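Ral guanine nucleotide dissociation stimulator-like 2 (Mus musculus, PDB 4JGW) probably acts as a guanine nucleotide exchange factor for small G proteins and associates with GTP-bound Rap1A and H-Ras in vitro. Local coordinates at residues Lys434-Arg437 with Gly438-Leu441; Gly139-Asp142 with Arg143-Phe147; Ala298-Cys301 with Arg302-Arg305. All blocks are in the same frame, centred on the assembly; numbering follows the deposited sequence.

In the fold
Three local contacts from one chain illustrate how near neighbours interact along helices and at their ends. Interaction 2 comes first along the sequence, on helix 138-151 of the N-terminal Ras-GEF region; interaction 3, at the end of helix 284-303, and interaction 1, at the end of helix 416-436, follow in the Ras-GEF region. The centre of interaction 2 stands about 39 Å from that of interaction 1 and about 50 Å from that of interaction 3. Interactions 1 and 3, with centres about 15 Å apart, touch directly: Glu-435 forms a salt bridge with Arg-305, and Tyr-439 OH probably bonds to Leu-304 O. Two helix ends, distant in sequence, are thus tied together within the exchange-factor region.

Interaction 1 of 3, residues Lys434-Arg437 with Gly438-Leu441; sequences KECR and GYDL
Cys-436 and Tyr-439 meet round a type I beta turn that runs from one to the other, following helix 416-436, a compact example of a turn that brings a sulfur and an aromatic ring together. The turn closes through Tyr-439 N, which donates to Cys-436 O over 3.2 Å in a nearly straight bond (167° at the hydrogen). One residue earlier, Gly-438 N reaches Glu-435 O at 3.1 Å, so two successive carbonyls, of Glu-435 and Cys-436, each take a backbone N-H.

The tyrosine side chain then folds back beside the second of these carbonyls. Tyr-439 CB lies 3.6 Å from Cys-436 O, and CG is only slightly farther away. The ring atom Tyr-439 CD1 comes closest, 3.2 Å from Cys-436 O, which approaches the ring obliquely. Tyr-439 CD1 also meets the sulfur, with Cys-436 SG 4.0 Å away, and Tyr-439 CE1 is 4.2 Å from Cys-436 SG. Lying 83° off the normal, the sulfur sits at the ring edge, 5.2 Å from Cys-436 SG to the centroid of the Tyr-439 ring. It is carried there because SG stands anti to the cysteine's own backbone N (chi1 -177°). At the tip, Tyr-439 OH is probably hydrogen-bonded to Leu-304 O, while the side chain also touches Thr-211 of helix 203-219 and Val-388 of a loop.

Alongside, Cys-436 packs on Ala-215, and the Glu-435 carboxylate turns to Arg-305. The phenol thus has a probable polar anchor at its far end and a sulfur-aromatic contact at its near end, while Cys-436 O takes a backbone N-H and lies against ring carbon. Together these contacts would restrict rotation of the ring and link this turn to the end of helix 284-303.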
loop_
_atom_site.group_PDB
_atom_site.type_symbol
_atom_site.label_atom_id
_atom_site.label_comp_id
_atom_site.label_asym_id
_atom_site.label_seq_id
_atom_site.Cartn_x
_atom_site.Cartn_y
_atom_site.Cartn_z
ATOM N N LYS A 434 6.431 -5.917 6.217
ATOM C CA LYS A 434 7.308 -6.533 7.217
ATOM C C LYS A 434 8.194 -7.626 6.603
ATOM O O LYS A 434 9.317 -7.847 7.057
ATOM C CB LYS A 434 6.521 -7.032 8.446
ATOM C CG LYS A 434 6.457 -8.548 8.648
ATOM C CD LYS A 434 5.244 -9.155 7.972
ATOM C CE LYS A 434 5.440 -10.634 7.702
ATOM N NZ LYS A 434 4.424 -11.143 6.739
ATOM N N GLU A 435 7.686 -8.293 5.567
ATOM C CA GLU A 435 8.467 -9.282 4.831
ATOM C C GLU A 435 9.536 -8.594 3.977
ATOM O O GLU A 435 10.639 -9.121 3.817
ATOM C CB GLU A 435 7.564 -10.158 3.964
ATOM C CG GLU A 435 8.166 -11.524 3.639
ATOM C CD GLU A 435 7.386 -12.289 2.580
ATOM O OE1 GLU A 435 6.140 -12.170 2.537
ATOM O OE2 GLU A 435 8.024 -13.020 1.792
ATOM N N CYS A 436 9.201 -7.416 3.450
ATOM C CA CYS A 436 10.133 -6.583 2.686
ATOM C C CYS A 436 11.342 -6.144 3.519
ATOM O O CYS A 436 12.442 -5.977 2.986
ATOM C CB CYS A 436 9.413 -5.355 2.123
ATOM S SG CYS A 436 10.431 -4.288 1.077
ATOM N N ARG A 437 11.126 -5.965 4.823
ATOM C CA ARG A 437 12.194 -5.612 5.767
ATOM C C ARG A 437 13.291 -6.680 5.835
ATOM O O ARG A 437 14.423 -6.390 6.227
ATOM C CB ARG A 437 11.619 -5.347 7.164
ATOM C CG ARG A 437 10.707 -4.130 7.232
ATOM C CD ARG A 437 10.284 -3.786 8.651
ATOM N NE ARG A 437 9.476 -2.565 8.676
ATOM C CZ ARG A 437 8.145 -2.534 8.712
ATOM N NH1 ARG A 437 7.441 -3.659 8.743
ATOM N NH2 ARG A 437 7.511 -1.371 8.725
ATOM N N GLY A 438 12.944 -7.904 5.433
ATOM C CA GLY A 438 13.874 -9.033 5.398
ATOM C C GLY A 438 15.031 -8.924 4.413
ATOM O O GLY A 438 16.018 -9.652 4.542
ATOM N N TYR A 439 14.915 -8.028 3.431
ATOM C CA TYR A 439 15.999 -7.780 2.470
ATOM C C TYR A 439 17.286 -7.329 3.155
ATOM O O TYR A 439 17.254 -6.570 4.129
ATOM C CB TYR A 439 15.603 -6.719 1.435
ATOM C CG TYR A 439 14.746 -7.205 0.284
ATOM C CD1 TYR A 439 13.527 -6.593 0.003
ATOM C CD2 TYR A 439 15.158 -8.261 -0.534
ATOM C CE1 TYR A 439 12.735 -7.018 -1.054
ATOM C CE2 TYR A 439 14.367 -8.697 -1.598
ATOM C CZ TYR A 439 13.154 -8.070 -1.848
ATOM O OH TYR A 439 12.357 -8.480 -2.891
ATOM N N ASP A 440 18.413 -7.802 2.629
ATOM C CA ASP A 440 19.734 -7.378 3.081
ATOM C C ASP A 440 20.593 -7.063 1.856
ATOM O O ASP A 440 21.374 -7.900 1.393
ATOM C CB ASP A 440 20.381 -8.462 3.953
ATOM C CG ASP A 440 21.631 -7.971 4.677
ATOM O OD1 ASP A 440 22.450 -8.824 5.080
ATOM O OD2 ASP A 440 21.795 -6.741 4.848
ATOM N N LEU A 441 20.427 -5.852 1.332
ATOM C CA LEU A 441 21.062 -5.454 0.077
ATOM C C LEU A 441 21.941 -4.222 0.249
ATOM O O LEU A 441 21.612 -3.316 1.019
ATOM C CB LEU A 441 20.004 -5.204 -1.006
ATOM C CG LEU A 441 19.019 -6.332 -1.344
ATOM C CD1 LEU A 441 17.834 -5.795 -2.141
ATOM C CD2 LEU A 441 19.702 -7.477 -2.087
#

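Interaction 2 of 3, residues Gly139-Asp142 with Arg143-Phe147; sequences GQLD and RLESF
Ser-146 and Asp-142 lock together one turn apart on the amphipathic helix 138-151, which belongs to the N-terminal Ras-GEF region, the REM domain. Successive turns are held by backbone bonds such as Glu-145 N to Leu-141 O, 3.0 Å long. Asp-142 O accepts twice, once from Ser-146 N at 3.1 Å and once from Ser-146 OG at 2.9 Å. The hydroxyl arrives in the carbonyl plane, on a lone pair, because OG is placed between the serine's backbone N and its carbonyl carbon (chi1 68°). This is the familiar way in which a serine inside a helix satisfies its hydroxyl on the preceding turn.

The close-packed side of the helix is mainly apolar. Leu-144 is buried, its CB 3.5 Å from Leu-141 O and its side chain touching Leu-122 of helix 108-128. Phe-147 fits between that helix and helix 89-101, meeting Leu-111, Thr-115 and Leu-100. Arg-143 forms the polar margin: it extends to helix 89-101, touching Ala-97 and forming a salt bridge with Asp-98, while Arg-143 CB remains 3.3 Å from Gln-140 O.

The loose part is confined to the carboxylates of Asp-142 and Glu-145, which come near each other without contact; their mutual repulsion is probably eased by a water that donates to both. A salt bridge from Arg-171 to Glu-145 OE2 gives further compensation. Helix 164-172 still packs here, through Leu-170 on Leu-141 and Ile-167 on Glu-145. Leu-141 approaches the glutamate at an oblique angle, with CD2 3.9 Å from Glu-145 OE1. The same oxygen also receives the shared water, which lies 2.9 Å from Glu-145 OE1 and 2.7 Å from Asp-142 OD1.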
loop_
_atom_site.group_PDB
_atom_site.type_symbol
_atom_site.label_atom_id
_atom_site.label_comp_id
_atom_site.label_asym_id
_atom_site.label_seq_id
_atom_site.Cartn_x
_atom_site.Cartn_y
_atom_site.Cartn_z
ATOM N N GLY A 139 -4.898 22.491 18.069
ATOM C CA GLY A 139 -6.024 22.846 18.933
ATOM C C GLY A 139 -6.645 21.651 19.633
ATOM O O GLY A 139 -7.021 21.738 20.803
ATOM N N GLN A 140 -6.744 20.534 18.912
ATOM C CA GLN A 140 -7.284 19.288 19.458
ATOM C C GLN A 140 -6.355 18.670 20.500
ATOM O O GLN A 140 -6.812 17.988 21.420
ATOM C CB GLN A 140 -7.565 18.279 18.340
ATOM C CG GLN A 140 -8.753 18.632 17.447
ATOM C CD GLN A 140 -8.393 19.548 16.287
ATOM O OE1 GLN A 140 -7.270 20.045 16.186
ATOM N NE2 GLN A 140 -9.355 19.774 15.401
ATOM N N LEU A 141 -5.053 18.912 20.344
ATOM C CA LEU A 141 -4.046 18.452 21.300
ATOM C C LEU A 141 -4.193 19.198 22.627
ATOM O O LEU A 141 -4.177 18.581 23.695
ATOM C CB LEU A 141 -2.634 18.646 20.733
ATOM C CG LEU A 141 -1.527 17.633 21.054
ATOM C CD1 LEU A 141 -0.311 17.897 20.173
ATOM C CD2 LEU A 141 -1.122 17.628 22.525
ATOM N N ASP A 142 -4.336 20.522 22.545
ATOM C CA ASP A 142 -4.567 21.370 23.720
ATOM C C ASP A 142 -5.899 21.018 24.377
ATOM O O ASP A 142 -6.028 21.054 25.600
ATOM C CB ASP A 142 -4.555 22.855 23.335
ATOM C CG ASP A 142 -3.259 23.285 22.658
ATOM O OD1 ASP A 142 -2.210 22.637 22.876
ATOM O OD2 ASP A 142 -3.291 24.283 21.907
ATOM N N ARG A 143 -6.879 20.676 23.544
ATOM C CA ARG A 143 -8.194 20.222 23.984
ATOM C C ARG A 143 -8.086 18.925 24.790
ATOM O O ARG A 143 -8.839 18.713 25.743
ATOM C CB ARG A 143 -9.077 19.996 22.758
ATOM C CG ARG A 143 -10.517 20.436 22.895
ATOM C CD ARG A 143 -11.279 20.069 21.634
ATOM N NE ARG A 143 -12.668 20.513 21.659
ATOM C CZ ARG A 143 -13.550 20.278 20.691
ATOM N NH1 ARG A 143 -13.197 19.590 19.610
ATOM N NH2 ARG A 143 -14.793 20.728 20.804
ATOM N N LEU A 144 -7.143 18.066 24.404
ATOM C CA LEU A 144 -6.929 16.785 25.075
ATOM C C LEU A 144 -6.177 16.924 26.398
ATOM O O LEU A 144 -6.620 16.399 27.423
ATOM C CB LEU A 144 -6.200 15.800 24.151
ATOM C CG LEU A 144 -5.734 14.459 24.735
ATOM C CD1 LEU A 144 -6.911 13.545 25.068
ATOM C CD2 LEU A 144 -4.772 13.764 23.784
ATOM N N GLU A 145 -5.041 17.622 26.374
ATOM C CA GLU A 145 -4.181 17.707 27.558
ATOM C C GLU A 145 -4.741 18.610 28.662
ATOM O O GLU A 145 -4.395 18.445 29.832
ATOM C CB GLU A 145 -2.730 18.069 27.188
ATOM C CG GLU A 145 -2.410 19.554 27.062
ATOM C CD GLU A 145 -0.912 19.811 26.946
ATOM O OE1 GLU A 145 -0.323 19.471 25.896
ATOM O OE2 GLU A 145 -0.324 20.356 27.905
ATOM N N SER A 146 -5.615 19.544 28.286
ATOM C CA SER A 146 -6.341 20.354 29.264
ATOM C C SER A 146 -7.417 19.519 29.953
ATOM O O SER A 146 -7.734 19.753 31.116
ATOM C CB SER A 146 -6.962 21.593 28.613
ATOM O OG SER A 146 -8.002 21.239 27.717
ATOM N N PHE A 147 -7.970 18.550 29.223
ATOM C CA PHE A 147 -8.955 17.614 29.768
ATOM C C PHE A 147 -8.332 16.682 30.805
ATOM O O PHE A 147 -8.955 16.373 31.824
ATOM C CB PHE A 147 -9.613 16.808 28.637
ATOM C CG PHE A 147 -10.186 15.487 29.078
ATOM C CD1 PHE A 147 -11.457 15.414 29.641
ATOM C CD2 PHE A 147 -9.453 14.312 28.933
ATOM C CE1 PHE A 147 -11.986 14.193 30.054
ATOM C CE2 PHE A 147 -9.973 13.088 29.344
ATOM C CZ PHE A 147 -11.242 13.029 29.904
HETATM O O HOH W 1 -0.181 20.863 23.326
#

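Interaction 3 of 3, residues Ala298-Cys301 with Arg302-Arg305; sequences AEEC and RLLR
Glu-299 and Arg-302 are paired on the last turns of helix 284-303, in a salt bridge of doubtful detail, just ahead of a Schellman motif that ends the helix within the RasGEF domain. Glu-299 OE2 is modelled 2.7 Å from Arg-302 NH1, but NH1 stands too close to the carboxylate for its exact place to be trusted. As modelled, the two side chains run side by side in the same direction, with the carboxylate and guanidinium planes 15° apart. The glutamate bends at chi2 and the arginine at chi3 (102°).

The backbone bonds of the helix come next. Arg-302 N donates to Ala-298 O at 3.1 Å, and Leu-303 N to Glu-299 O at 3.2 Å. At the end, Leu-304 N bonds to Glu-300 O and, weakly, to Cys-301 O, so one donor is divided between two carbonyls. Arg-305 then takes a positive phi of 62°, and its N donates to Arg-302 O at 2.9 Å, turning the chain out of the helix. Beyond the turn the backbone of Arg-305, whose side chain goes to Glu-435, is hydrogen-bonded to Val-388.

Farther out lies the packing. Cys-301 is buried between Ala-207 of helix 203-219 and Ser-309 and Val-310 of helix 307-318. Ala-298 touches Val-313 of helix 307-318 and, together with Glu-299 and Arg-302, Leu-343 of helix 334-344. Leu-304 reaches Thr-211, with CG 3.5 Å from Glu-300 O, so its branch lies against the last turn. Leu-303, more exposed, stretches across the side chain of Glu-300, which itself touches Asp-204 and Ala-207. There a methyl meets a carboxylate oxygen: Leu-303 CD1 lies 3.6 Å from Glu-300 OE1.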
loop_
_atom_site.group_PDB
_atom_site.type_symbol
_atom_site.label_atom_id
_atom_site.label_comp_id
_atom_site.label_asym_id
_atom_site.label_seq_id
_atom_site.Cartn_x
_atom_site.Cartn_y
_atom_site.Cartn_z
ATOM N N ALA A 298 14.933 -9.049 -15.441
ATOM C CA ALA A 298 13.577 -9.340 -14.984
ATOM C C ALA A 298 13.526 -10.677 -14.257
ATOM O O ALA A 298 12.848 -10.807 -13.241
ATOM C CB ALA A 298 12.604 -9.332 -16.153
ATOM N N GLU A 299 14.255 -11.660 -14.780
ATOM C CA GLU A 299 14.348 -12.978 -14.158
ATOM C C GLU A 299 15.034 -12.920 -12.785
ATOM O O GLU A 299 14.595 -13.581 -11.840
ATOM C CB GLU A 299 15.044 -13.969 -15.102
ATOM C CG GLU A 299 15.248 -15.384 -14.555
ATOM C CD GLU A 299 13.955 -16.172 -14.352
ATOM O OE1 GLU A 299 12.847 -15.640 -14.589
ATOM O OE2 GLU A 299 14.051 -17.345 -13.937
ATOM N N GLU A 300 16.088 -12.114 -12.678
ATOM C CA GLU A 300 16.802 -11.943 -11.406
ATOM C C GLU A 300 15.976 -11.169 -10.375
ATOM O O GLU A 300 16.111 -11.395 -9.169
ATOM C CB GLU A 300 18.163 -11.273 -11.618
ATOM C CG GLU A 300 19.161 -12.090 -12.443
ATOM C CD GLU A 300 19.792 -13.249 -11.679
ATOM O OE1 GLU A 300 19.583 -13.368 -10.450
ATOM O OE2 GLU A 300 20.508 -14.047 -12.318
ATOM N N CYS A 301 15.127 -10.261 -10.856
ATOM C CA CYS A 301 14.153 -9.571 -10.006
ATOM C C CYS A 301 13.133 -10.549 -9.411
ATOM O O CYS A 301 12.760 -10.425 -8.245
ATOM C CB CYS A 301 13.426 -8.471 -10.789
ATOM S SG CYS A 301 14.406 -6.983 -11.124
ATOM N N ARG A 302 12.699 -11.516 -10.219
ATOM C CA ARG A 302 11.731 -12.528 -9.796
ATOM C C ARG A 302 12.304 -13.435 -8.710
ATOM O O ARG A 302 11.602 -13.796 -7.763
ATOM C CB ARG A 302 11.279 -13.370 -10.991
ATOM C CG ARG A 302 10.047 -14.231 -10.728
ATOM C CD ARG A 302 9.888 -15.306 -11.791
ATOM N NE ARG A 302 10.320 -16.625 -11.331
ATOM C CZ ARG A 302 11.562 -17.092 -11.416
ATOM N NH1 ARG A 302 12.526 -16.347 -11.939
ATOM N NH2 ARG A 302 11.847 -18.307 -10.971
ATOM N N LEU A 303 13.578 -13.797 -8.861
ATOM C CA LEU A 303 14.285 -14.621 -7.880
ATOM C C LEU A 303 14.431 -13.886 -6.551
ATOM O O LEU A 303 14.466 -14.512 -5.491
ATOM C CB LEU A 303 15.659 -15.046 -8.414
ATOM C CG LEU A 303 15.684 -16.000 -9.616
ATOM C CD1 LEU A 303 17.020 -15.927 -10.349
ATOM C CD2 LEU A 303 15.375 -17.438 -9.201
ATOM N N LEU A 304 14.512 -12.559 -6.623
ATOM C CA LEU A 304 14.536 -11.705 -5.437
ATOM C C LEU A 304 13.129 -11.366 -4.941
ATOM O O LEU A 304 12.975 -10.673 -3.934
ATOM C CB LEU A 304 15.306 -10.413 -5.723
ATOM C CG LEU A 304 16.830 -10.481 -5.849
ATOM C CD1 LEU A 304 17.352 -9.171 -6.401
ATOM C CD2 LEU A 304 17.494 -10.808 -4.514
ATOM N N ARG A 305 12.116 -11.860 -5.654
ATOM C CA ARG A 305 10.703 -11.599 -5.348
ATOM C C ARG A 305 10.329 -10.114 -5.453
ATOM O O ARG A 305 9.449 -9.630 -4.733
ATOM C CB ARG A 305 10.306 -12.178 -3.982
ATOM C CG ARG A 305 10.359 -13.701 -3.896
ATOM C CD ARG A 305 9.751 -14.201 -2.588
ATOM N NE ARG A 305 8.327 -13.871 -2.487
ATOM C CZ ARG A 305 7.565 -14.103 -1.421
ATOM N NH1 ARG A 305 8.074 -14.677 -0.337
ATOM N NH2 ARG A 305 6.284 -13.759 -1.441
#